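Local coordinates for protein alcohol dehydrogenase, zinc-containing (Thermotoga maritima, PDB 1VJ0) that binds two zinc ions and probably acts as an oxidoreductase of the zinc-containing alcohol dehydrogenase family, at residues 268-273 / 291-296; 38-43 / 85-90; 57-62 / 361-366; 103-108 / 162-167. All blocks are in the same frame, centred on the assembly; numbering follows the deposited sequence.

Contact 1: 268-273 / 291-296; sequences ADFILE and GGFYSV
The rings of Phe270 and Phe293 lie side by side, pointing the same way from neighbouring strands; their planes are only 13° apart, but the rings are slid so far (centroids 5.9 Å) that they barely overlap. Phe270 CE2 reaches Phe293 CD1 at 3.8 Å, while Ser295 OG sits in plane at the edge of the Phe293 ring and is hydrogen-bonded to the backbone O of Ala186. The Tyr294 ring has Val296 CG2 over one face, toward the rim, and Glu273 N in plane at an edge. With CG swung away from the backbone N (chi1 -163°), the ring runs forward along its own strand toward Val296 and turns its CD1/CE1 side to 268-273, CE1 meeting Ile271 CG2 at 3.5 Å; its hydroxyl is hydrogen-bonded to Gln202. Glu273 OE1 touches Val296 CG1 at 3.4 Å, yet the carboxylate is gripped by the backbone N-H groups of Thr275, Gly276, Gly298 and Val299. Between the two faces, four backbone hydrogen bonds join the parallel strands: Phe293 N to Asp269 O, Ile271 N to Phe293 O, Ser295 N to Ile271 O and Glu273 N to Ser295 O, each 2.9 Å. This is the 4-5 strand pair of a Rossmann-type sheet of order 3-2-1-4-5-6. Helix 280-287, in the crossover between the strands, packs on the Ile271, Glu273 and Tyr294 face; helix 170-188 meets Leu272 on the other, and strand 198-202 flanks 268-273.

Contact 2: 38-43 / 85-90; sequences SDIPRG and EVNGEK
Asn87 faces the loop 38-43, and its backbone and side chain both serve it. Among direct hydrogen bonds, Gly43 N donates to Asn87 O at 2.9 Å, in the carbonyl plane though bent to 134° at the hydrogen, and a weak, long bond runs from the same N-H to Asn87 OD1 at 3.4 Å. One N-H is thus shared between the main-chain and side-chain oxygens of a single residue. The amide gets there with CG anti to the backbone N (chi1 171°), and its ND2 lies 2.9 Å from Ile40 O.

Water-mediated bonds come next. One water accepts from Asn87 ND2 and donates to Asp39 OD1, both at 2.7 Å; the amide and the carboxylate it joins are nearly coplanar, 2° apart. A second water donates to Gly43 O and Glu89 O, joining the two backbones past the turn.

Apolar packing is slight. Ile40 CG1 slides past Asn87 CB at 3.8 Å, and Ile40 CD1 comes to 4.2 Å from Glu85 CG, so the aliphatic part of the glutamate is what meets the isoleucine.

Asn87 is the centre of an inverse gamma turn where the chain leaves strand 78-86. The loop 38-43 links strands 31-37 and 45-54 at the surface of the GroES-like region. Strand 45-54 lies beside both segments: its Leu46 packs against Ile40 and Glu85, and just before it Ser44 is backbone-bonded to Asn87. Arg42 packs against Arg42 of a neighbouring subunit.

Contact 3: 57-62 / 361-366; sequences SDVHMF and KALELM
Leu363 reaches from helix 361-366 toward helix 57-62 and spreads its two methyl groups over different partners. Its CG stands anti to the carbonyl carbon (chi1 -68°) and the chain is extended at chi2 (163°); this directs CD2 onto Asp58 CB at 3.7 Å and CD1 onto Phe62 CD1 at 4.1 Å. Val59 lies between these two in sequence. Its CG1 is anti to the backbone N, which leaves CG2 beside that N and facing the other helix, where it meets Leu363 O at 3.7 Å and Met366 CB at 4.2 Å. The Phe62 side chain crosses that of Leu363 obliquely. Met366 bends at both chi2 and chi3 and takes part through CB alone. The segment axes pass 9.4 Å apart at 112°, and one residue, Leu363, makes most of the contact. Val54 of strand 45-54 packs beside Leu363 and Met366.

Chemically the join is apolar; even Asp58 contributes its CB. Its carboxylate instead takes hydrogen bonds at OD2 from Tyr149 OH and Cys55 N, and the side chain packs on His77. Since Cys55 and His77 bind zinc, Asp58 is a second-shell residue, and Leu363 packs against its aliphatic part.

Contact 4: 103-108 / 162-167; sequences LIVWNR and LKVSEK
Leu103 runs alongside the segment 162-167 from its first carbon outward. CB touches Val164 CG2 at 3.7 Å, with the backbone O of Val164 also near it; CG, set beside the backbone N (chi1 -58°), carries the branch past Val164; and CD1 ends at 3.8 Å from Ser165 O and 3.9 Å from Glu166 CG, the aliphatic stem of the glutamate. Two residues on, Val105 sends CG2 into the position between its backbone N and carbonyl carbon, where it packs against Val164 CG1 at 4.1 Å; the two valines cross at about a right angle. Leu103, Val105, Leu162 and Val164 share one face, while Ile104 and Lys163 occupy the other.

The backbones are antiparallel. Val105 and Leu162 form a hydrogen-bonded pair, with Val105 N giving to Leu162 O and Leu162 N to Val105 O, each at 2.9 Å. Farther along, Val164 N donates to Leu103 O in a straight bond (169° at the hydrogen), although the donor stands 44° out of the carbonyl plane. Beyond it a water accepts from Leu103 N and donates to Val164 O, inserted between this N and O, which at 4.4 Å stand too far apart to bond directly. Ser165 OG accepts from Lys167 N, an ST turn that follows the strand.

Strand 103-106 lies between 161-164 and 78-86 in the mixed sheet of the GroES-like region. Ile104 packs on Val47, Val83 and Leu155, and Val105 rests on Ala80 of strand 78-86. Lys163 extends to a salt bridge with Glu96 in the loop before strand 103-106.

How the contacts relate
Contacts 1 and 3 are buried, contact 4 partly so, and contact 2 lies at the surface. Contact 1 belongs to the parallel Rossmann-type sheet; contacts 2 and 4 reach the mixed sheet through adjacent strands, 78-86 and 103-106, with centres about 18 Å apart. Contacts 1 and 2 lie on opposite sides of the chain's centre, their centres about 45 Å apart. Contact 3 joins two helices distant in sequence, and the loop it closes encloses contacts 1 and 4. Chemistry follows place: regular backbone bonding in the two strand pairs, a water bridging the backbones in contact 4; an asparagine and waters at the outer loop; apolar packing between helices near the Cys55 zinc site.

Contact 1: 268-273 / 291-296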
# COMPACT_ATOMS: atom_id res chain seq x y z
N ALA A 268 21.43 -2.82 -4.12
CA ALA A 268 20.18 -3.24 -4.76
C ALA A 268 18.91 -2.75 -4.06
O ALA A 268 18.83 -2.76 -2.84
CB ALA A 268 20.13 -4.80 -4.85
N ASP A 269 17.90 -2.39 -4.85
CA ASP A 269 16.59 -1.97 -4.34
C ASP A 269 15.76 -3.20 -3.93
O ASP A 269 15.01 -3.18 -2.94
CB ASP A 269 15.89 -1.22 -5.48
CG ASP A 269 16.67 0.01 -5.92
OD1 ASP A 269 17.02 0.85 -5.04
OD2 ASP A 269 17.02 0.22 -7.11
N PHE A 270 15.96 -4.30 -4.68
CA PHE A 270 15.16 -5.50 -4.56
C PHE A 270 16.03 -6.72 -4.88
O PHE A 270 16.71 -6.75 -5.88
CB PHE A 270 13.91 -5.43 -5.48
CG PHE A 270 13.03 -6.70 -5.46
CD1 PHE A 270 13.34 -7.80 -6.27
CD2 PHE A 270 11.96 -6.81 -4.57
CE1 PHE A 270 12.53 -8.98 -6.20
CE2 PHE A 270 11.14 -7.95 -4.54
CZ PHE A 270 11.45 -9.03 -5.36
N ILE A 271 16.03 -7.67 -3.97
CA ILE A 271 16.71 -8.94 -4.17
C ILE A 271 15.74 -10.10 -4.08
O ILE A 271 14.90 -10.14 -3.19
CB ILE A 271 17.85 -9.10 -3.15
CG1 ILE A 271 18.77 -7.87 -3.23
CG2 ILE A 271 18.65 -10.36 -3.41
CD1 ILE A 271 19.99 -7.94 -2.36
N LEU A 272 15.95 -11.11 -4.94
CA LEU A 272 15.21 -12.37 -4.87
C LEU A 272 16.18 -13.49 -4.54
O LEU A 272 17.15 -13.72 -5.29
CB LEU A 272 14.56 -12.69 -6.22
CG LEU A 272 13.85 -14.04 -6.28
CD1 LEU A 272 12.63 -14.04 -5.36
CD2 LEU A 272 13.48 -14.33 -7.69
N GLU A 273 15.96 -14.16 -3.40
CA GLU A 273 16.68 -15.37 -3.09
C GLU A 273 15.97 -16.49 -3.85
O GLU A 273 14.80 -16.78 -3.54
CB GLU A 273 16.70 -15.68 -1.57
CG GLU A 273 17.61 -16.87 -1.23
CD GLU A 273 16.89 -18.21 -1.42
OE1 GLU A 273 15.73 -18.32 -0.90
OE2 GLU A 273 17.45 -19.12 -2.05
N GLY A 291 16.95 0.64 3.17
CA GLY A 291 15.53 0.74 2.75
C GLY A 291 15.13 -0.33 1.74
O GLY A 291 13.98 -0.36 1.31
N GLY A 292 16.07 -1.20 1.38
CA GLY A 292 15.87 -2.26 0.41
C GLY A 292 14.90 -3.38 0.80
O GLY A 292 14.54 -3.54 2.00
N PHE A 293 14.48 -4.15 -0.21
CA PHE A 293 13.50 -5.23 -0.06
C PHE A 293 14.03 -6.57 -0.53
O PHE A 293 14.53 -6.73 -1.62
CB PHE A 293 12.22 -4.81 -0.81
CG PHE A 293 11.01 -5.60 -0.46
CD1 PHE A 293 10.85 -6.87 -0.95
CD2 PHE A 293 9.99 -5.02 0.26
CE1 PHE A 293 9.71 -7.59 -0.67
CE2 PHE A 293 8.84 -5.72 0.51
CZ PHE A 293 8.71 -7.03 0.05
N TYR A 294 13.99 -7.57 0.34
CA TYR A 294 14.57 -8.86 0.03
C TYR A 294 13.47 -9.92 0.12
O TYR A 294 13.04 -10.24 1.21
CB TYR A 294 15.64 -9.12 1.06
CG TYR A 294 16.67 -10.19 0.78
CD1 TYR A 294 16.59 -11.09 -0.28
CD2 TYR A 294 17.80 -10.22 1.55
CE1 TYR A 294 17.58 -12.06 -0.50
CE2 TYR A 294 18.80 -11.16 1.33
CZ TYR A 294 18.68 -12.07 0.30
OH TYR A 294 19.71 -12.97 0.11
N SER A 295 13.02 -10.47 -1.01
CA SER A 295 12.05 -11.54 -1.07
C SER A 295 12.82 -12.83 -1.06
O SER A 295 13.66 -13.05 -1.93
CB SER A 295 11.19 -11.52 -2.34
OG SER A 295 10.15 -10.54 -2.22
N VAL A 296 12.51 -13.68 -0.10
CA VAL A 296 13.16 -14.95 0.07
C VAL A 296 12.20 -16.06 -0.33
O VAL A 296 11.24 -16.36 0.39
CB VAL A 296 13.68 -15.12 1.51
CG1 VAL A 296 14.42 -16.39 1.63
CG2 VAL A 296 14.56 -13.94 1.88

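Contact 2: 38-43 / 85-90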
# COMPACT_ATOMS: atom_id res chain seq x y z
N SER A 38 -15.10 -43.87 -15.30
CA SER A 38 -16.51 -43.80 -15.69
C SER A 38 -17.06 -42.52 -15.07
O SER A 38 -16.81 -41.42 -15.57
CB SER A 38 -17.24 -45.05 -15.25
OG SER A 38 -18.62 -44.96 -15.59
N ASP A 39 -17.69 -42.64 -13.92
CA ASP A 39 -18.24 -41.51 -13.22
C ASP A 39 -17.14 -40.61 -12.59
O ASP A 39 -16.07 -41.10 -12.28
CB ASP A 39 -19.19 -42.06 -12.15
CG ASP A 39 -20.25 -41.10 -11.81
OD1 ASP A 39 -20.14 -39.95 -12.30
OD2 ASP A 39 -21.23 -41.38 -11.09
N ILE A 40 -17.37 -39.30 -12.49
CA ILE A 40 -16.50 -38.41 -11.72
C ILE A 40 -17.34 -37.58 -10.71
O ILE A 40 -18.56 -37.42 -10.92
CB ILE A 40 -15.66 -37.48 -12.65
CG1 ILE A 40 -16.53 -36.56 -13.53
CG2 ILE A 40 -14.77 -38.31 -13.57
CD1 ILE A 40 -15.72 -35.72 -14.54
N PRO A 41 -16.74 -37.09 -9.63
CA PRO A 41 -17.51 -36.34 -8.64
C PRO A 41 -18.24 -35.14 -9.25
O PRO A 41 -17.73 -34.50 -10.19
CB PRO A 41 -16.45 -35.90 -7.64
CG PRO A 41 -15.46 -36.96 -7.77
CD PRO A 41 -15.33 -37.23 -9.21
N ARG A 42 -19.41 -34.85 -8.72
CA ARG A 42 -20.20 -33.73 -9.18
C ARG A 42 -19.37 -32.46 -9.32
O ARG A 42 -18.65 -32.04 -8.42
CB ARG A 42 -21.39 -33.50 -8.25
CG ARG A 42 -22.44 -32.57 -8.81
CD ARG A 42 -23.40 -32.04 -7.75
NE ARG A 42 -24.30 -33.12 -7.32
CZ ARG A 42 -24.59 -33.47 -6.05
NH1 ARG A 42 -24.08 -32.83 -4.99
NH2 ARG A 42 -25.43 -34.48 -5.85
N GLY A 43 -19.48 -31.84 -10.49
CA GLY A 43 -18.86 -30.55 -10.74
C GLY A 43 -17.46 -30.68 -11.36
O GLY A 43 -16.89 -29.69 -11.80
N GLU A 85 -14.53 -33.79 -20.38
CA GLU A 85 -15.87 -33.66 -19.95
C GLU A 85 -15.97 -32.88 -18.64
O GLU A 85 -15.02 -32.75 -17.88
CB GLU A 85 -16.55 -35.04 -19.90
CG GLU A 85 -16.28 -35.87 -18.69
CD GLU A 85 -16.93 -37.27 -18.76
OE1 GLU A 85 -16.70 -37.99 -19.76
OE2 GLU A 85 -17.67 -37.64 -17.79
N VAL A 86 -17.13 -32.29 -18.44
CA VAL A 86 -17.48 -31.57 -17.25
C VAL A 86 -18.75 -32.21 -16.73
O VAL A 86 -19.75 -32.30 -17.44
CB VAL A 86 -17.83 -30.08 -17.50
CG1 VAL A 86 -18.04 -29.37 -16.21
CG2 VAL A 86 -16.71 -29.37 -18.29
N ASN A 87 -18.71 -32.63 -15.48
CA ASN A 87 -19.88 -33.22 -14.81
C ASN A 87 -20.77 -32.08 -14.25
O ASN A 87 -20.60 -31.70 -13.12
CB ASN A 87 -19.41 -34.14 -13.66
CG ASN A 87 -20.56 -34.60 -12.78
OD1 ASN A 87 -21.45 -33.80 -12.44
ND2 ASN A 87 -20.54 -35.87 -12.37
N GLY A 88 -21.67 -31.52 -15.04
CA GLY A 88 -22.35 -30.27 -14.68
C GLY A 88 -21.80 -29.12 -15.51
O GLY A 88 -21.60 -29.27 -16.72
N GLU A 89 -21.52 -27.99 -14.86
CA GLU A 89 -20.95 -26.80 -15.52
C GLU A 89 -19.73 -26.30 -14.78
O GLU A 89 -19.63 -26.43 -13.55
CB GLU A 89 -21.97 -25.64 -15.54
CG GLU A 89 -23.28 -25.93 -16.22
CD GLU A 89 -24.16 -26.82 -15.36
OE1 GLU A 89 -24.36 -26.55 -14.15
OE2 GLU A 89 -24.61 -27.84 -15.88
N LYS A 90 -18.79 -25.75 -15.54
CA LYS A 90 -17.60 -25.12 -14.96
C LYS A 90 -17.19 -23.91 -15.76
O LYS A 90 -17.07 -23.96 -16.95
CB LYS A 90 -16.44 -26.11 -14.83
CG LYS A 90 -15.16 -25.46 -14.31
CD LYS A 90 -15.25 -25.00 -12.86
CE LYS A 90 -13.93 -24.41 -12.38
NZ LYS A 90 -13.93 -23.80 -10.94
O HOH W 1 -19.78 -37.87 -13.98
O HOH W 2 -17.92 -27.25 -11.63

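Contact 3: 57-62 / 361-366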
# COMPACT_ATOMS: atom_id res chain seq x y z
N SER A 57 11.19 -30.34 -6.93
CA SER A 57 10.55 -30.87 -5.71
C SER A 57 9.95 -32.29 -5.89
O SER A 57 9.71 -33.01 -4.89
CB SER A 57 9.50 -29.88 -5.21
OG SER A 57 8.45 -29.75 -6.17
N ASP A 58 9.69 -32.70 -7.13
CA ASP A 58 9.21 -34.06 -7.42
C ASP A 58 10.28 -35.08 -6.99
O ASP A 58 9.95 -36.15 -6.50
CB ASP A 58 8.82 -34.22 -8.90
CG ASP A 58 7.65 -33.36 -9.30
OD1 ASP A 58 6.89 -32.93 -8.39
OD2 ASP A 58 7.36 -33.13 -10.50
N VAL A 59 11.55 -34.71 -7.17
CA VAL A 59 12.65 -35.56 -6.77
C VAL A 59 12.65 -35.82 -5.27
O VAL A 59 12.76 -36.95 -4.83
CB VAL A 59 14.02 -34.95 -7.20
CG1 VAL A 59 15.16 -35.73 -6.59
CG2 VAL A 59 14.12 -34.92 -8.73
N HIS A 60 12.48 -34.76 -4.50
CA HIS A 60 12.44 -34.88 -3.06
C HIS A 60 11.26 -35.70 -2.58
O HIS A 60 11.42 -36.52 -1.67
CB HIS A 60 12.47 -33.48 -2.45
CG HIS A 60 13.69 -32.72 -2.88
ND1 HIS A 60 13.63 -31.62 -3.72
CD2 HIS A 60 15.01 -32.97 -2.69
CE1 HIS A 60 14.86 -31.20 -3.97
NE2 HIS A 60 15.71 -32.01 -3.36
N MET A 61 10.12 -35.52 -3.22
CA MET A 61 8.95 -36.31 -2.91
C MET A 61 9.18 -37.79 -3.25
O MET A 61 8.87 -38.65 -2.45
CB MET A 61 7.73 -35.76 -3.67
CG MET A 61 7.19 -34.37 -3.20
SD MET A 61 5.90 -33.84 -4.35
CE MET A 61 6.39 -32.16 -4.74
N PHE A 62 9.77 -38.07 -4.41
CA PHE A 62 10.12 -39.45 -4.80
C PHE A 62 11.00 -40.12 -3.74
O PHE A 62 10.91 -41.32 -3.46
CB PHE A 62 10.84 -39.45 -6.17
CG PHE A 62 11.38 -40.79 -6.59
CD1 PHE A 62 10.57 -41.69 -7.24
CD2 PHE A 62 12.71 -41.14 -6.34
CE1 PHE A 62 11.06 -42.91 -7.65
CE2 PHE A 62 13.20 -42.36 -6.73
CZ PHE A 62 12.37 -43.26 -7.37
N LYS A 361 13.25 -41.60 -15.80
CA LYS A 361 14.40 -40.94 -16.42
C LYS A 361 14.32 -39.42 -16.28
O LYS A 361 15.32 -38.78 -16.00
CB LYS A 361 14.48 -41.35 -17.92
CG LYS A 361 15.60 -40.75 -18.74
CD LYS A 361 17.00 -41.10 -18.22
N ALA A 362 13.13 -38.84 -16.45
CA ALA A 362 12.92 -37.43 -16.18
C ALA A 362 13.40 -37.01 -14.80
O ALA A 362 14.09 -36.02 -14.67
CB ALA A 362 11.46 -37.06 -16.33
N LEU A 363 12.97 -37.71 -13.76
CA LEU A 363 13.43 -37.42 -12.39
C LEU A 363 14.95 -37.57 -12.27
O LEU A 363 15.60 -36.78 -11.63
CB LEU A 363 12.73 -38.34 -11.40
CG LEU A 363 11.22 -38.10 -11.24
CD1 LEU A 363 10.51 -39.29 -10.57
CD2 LEU A 363 10.95 -36.86 -10.45
N GLU A 364 15.50 -38.59 -12.88
CA GLU A 364 16.95 -38.78 -12.88
C GLU A 364 17.66 -37.54 -13.47
O GLU A 364 18.61 -37.02 -12.87
CB GLU A 364 17.27 -40.05 -13.64
CG GLU A 364 18.75 -40.32 -13.81
CD GLU A 364 19.01 -41.31 -14.93
OE1 GLU A 364 18.62 -42.50 -14.75
OE2 GLU A 364 19.57 -40.88 -15.99
N LEU A 365 17.16 -37.05 -14.61
CA LEU A 365 17.73 -35.88 -15.28
C LEU A 365 17.62 -34.63 -14.41
O LEU A 365 18.49 -33.78 -14.41
CB LEU A 365 17.02 -35.62 -16.62
CG LEU A 365 17.24 -36.62 -17.76
CD1 LEU A 365 16.32 -36.42 -18.92
CD2 LEU A 365 18.66 -36.52 -18.20
N MET A 366 16.51 -34.49 -13.72
CA MET A 366 16.31 -33.32 -12.88
C MET A 366 17.19 -33.43 -11.64
O MET A 366 17.73 -32.44 -11.18
CB MET A 366 14.85 -33.16 -12.47
CG MET A 366 13.92 -32.78 -13.60
SD MET A 366 14.34 -31.15 -14.24
CE MET A 366 13.85 -30.10 -12.90

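Contact 4: 103-108 / 162-167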
# COMPACT_ATOMS: atom_id res chain seq x y z
N LEU A 103 -8.79 -25.86 -24.30
CA LEU A 103 -7.45 -25.96 -23.70
C LEU A 103 -7.49 -25.15 -22.45
O LEU A 103 -8.07 -24.05 -22.43
CB LEU A 103 -6.36 -25.46 -24.65
CG LEU A 103 -6.29 -26.17 -26.01
CD1 LEU A 103 -5.30 -25.52 -26.92
CD2 LEU A 103 -5.95 -27.65 -25.85
N ILE A 104 -6.91 -25.70 -21.40
CA ILE A 104 -6.87 -25.04 -20.11
C ILE A 104 -5.56 -25.21 -19.38
O ILE A 104 -4.79 -26.16 -19.61
CB ILE A 104 -8.04 -25.55 -19.21
CG1 ILE A 104 -7.90 -27.04 -18.85
CG2 ILE A 104 -9.34 -25.25 -19.88
CD1 ILE A 104 -8.84 -27.49 -17.68
N VAL A 105 -5.32 -24.26 -18.48
CA VAL A 105 -4.38 -24.44 -17.41
C VAL A 105 -5.13 -24.12 -16.10
O VAL A 105 -6.26 -23.61 -16.12
CB VAL A 105 -3.12 -23.58 -17.55
CG1 VAL A 105 -2.34 -24.01 -18.73
CG2 VAL A 105 -3.47 -22.07 -17.67
N TRP A 106 -4.53 -24.50 -14.98
CA TRP A 106 -5.21 -24.39 -13.71
C TRP A 106 -4.24 -24.20 -12.57
O TRP A 106 -3.05 -24.57 -12.63
CB TRP A 106 -6.09 -25.63 -13.44
CG TRP A 106 -5.34 -26.93 -13.43
CD1 TRP A 106 -4.81 -27.56 -12.33
CD2 TRP A 106 -5.03 -27.79 -14.55
NE1 TRP A 106 -4.19 -28.72 -12.70
CE2 TRP A 106 -4.30 -28.88 -14.06
CE3 TRP A 106 -5.29 -27.73 -15.91
CZ2 TRP A 106 -3.83 -29.91 -14.87
CZ3 TRP A 106 -4.82 -28.74 -16.74
CH2 TRP A 106 -4.09 -29.82 -16.21
N ASN A 107 -4.77 -23.63 -11.51
CA ASN A 107 -3.99 -23.50 -10.26
C ASN A 107 -3.93 -24.90 -9.59
O ASN A 107 -4.96 -25.53 -9.31
CB ASN A 107 -4.66 -22.43 -9.34
CG ASN A 107 -3.89 -22.13 -8.06
OD1 ASN A 107 -2.93 -22.83 -7.69
ND2 ASN A 107 -4.30 -21.05 -7.36
N ARG A 108 -2.72 -25.35 -9.28
CA ARG A 108 -2.53 -26.66 -8.64
C ARG A 108 -3.15 -26.78 -7.26
O ARG A 108 -3.48 -27.88 -6.81
CB ARG A 108 -1.02 -26.94 -8.54
CG ARG A 108 -0.23 -26.07 -7.59
CD ARG A 108 1.20 -26.55 -7.48
NE ARG A 108 1.97 -25.79 -6.53
CZ ARG A 108 2.47 -24.58 -6.78
NH1 ARG A 108 2.29 -24.03 -7.93
NH2 ARG A 108 3.14 -23.92 -5.86
N LEU A 162 -8.18 -21.47 -16.15
CA LEU A 162 -8.13 -20.46 -17.18
C LEU A 162 -8.03 -21.17 -18.56
O LEU A 162 -7.15 -21.98 -18.74
CB LEU A 162 -6.87 -19.64 -16.96
CG LEU A 162 -6.74 -18.20 -17.41
CD1 LEU A 162 -7.92 -17.36 -16.91
CD2 LEU A 162 -5.40 -17.59 -16.91
N LYS A 163 -8.97 -20.86 -19.45
CA LYS A 163 -8.96 -21.24 -20.84
C LYS A 163 -7.83 -20.52 -21.55
O LYS A 163 -7.63 -19.32 -21.34
CB LYS A 163 -10.23 -20.78 -21.56
CG LYS A 163 -11.31 -21.75 -21.66
CD LYS A 163 -12.56 -21.12 -22.29
CE LYS A 163 -12.48 -21.14 -23.80
NZ LYS A 163 -13.75 -20.50 -24.35
N VAL A 164 -7.14 -21.26 -22.41
CA VAL A 164 -6.09 -20.72 -23.23
C VAL A 164 -6.39 -21.08 -24.67
O VAL A 164 -7.40 -21.74 -24.97
CB VAL A 164 -4.68 -21.20 -22.80
CG1 VAL A 164 -4.34 -20.71 -21.41
CG2 VAL A 164 -4.55 -22.73 -22.91
N SER A 165 -5.55 -20.64 -25.61
CA SER A 165 -5.78 -20.92 -27.01
C SER A 165 -4.69 -21.77 -27.64
O SER A 165 -3.67 -22.06 -27.01
CB SER A 165 -5.85 -19.62 -27.78
OG SER A 165 -4.55 -19.14 -28.03
N GLU A 166 -4.89 -22.14 -28.90
CA GLU A 166 -3.89 -22.95 -29.63
C GLU A 166 -2.64 -22.13 -29.95
O GLU A 166 -1.64 -22.68 -30.41
CB GLU A 166 -4.49 -23.53 -30.90
CG GLU A 166 -5.74 -24.33 -30.60
CD GLU A 166 -6.35 -25.00 -31.79
OE1 GLU A 166 -6.56 -24.34 -32.85
OE2 GLU A 166 -6.66 -26.22 -31.65
N LYS A 167 -2.69 -20.81 -29.73
CA LYS A 167 -1.51 -19.95 -29.89
C LYS A 167 -0.65 -19.85 -28.63
O LYS A 167 0.38 -19.20 -28.64
CB LYS A 167 -1.96 -18.55 -30.25
CG LYS A 167 -2.70 -18.49 -31.56
O HOH W 3 -9.56 -23.32 -25.46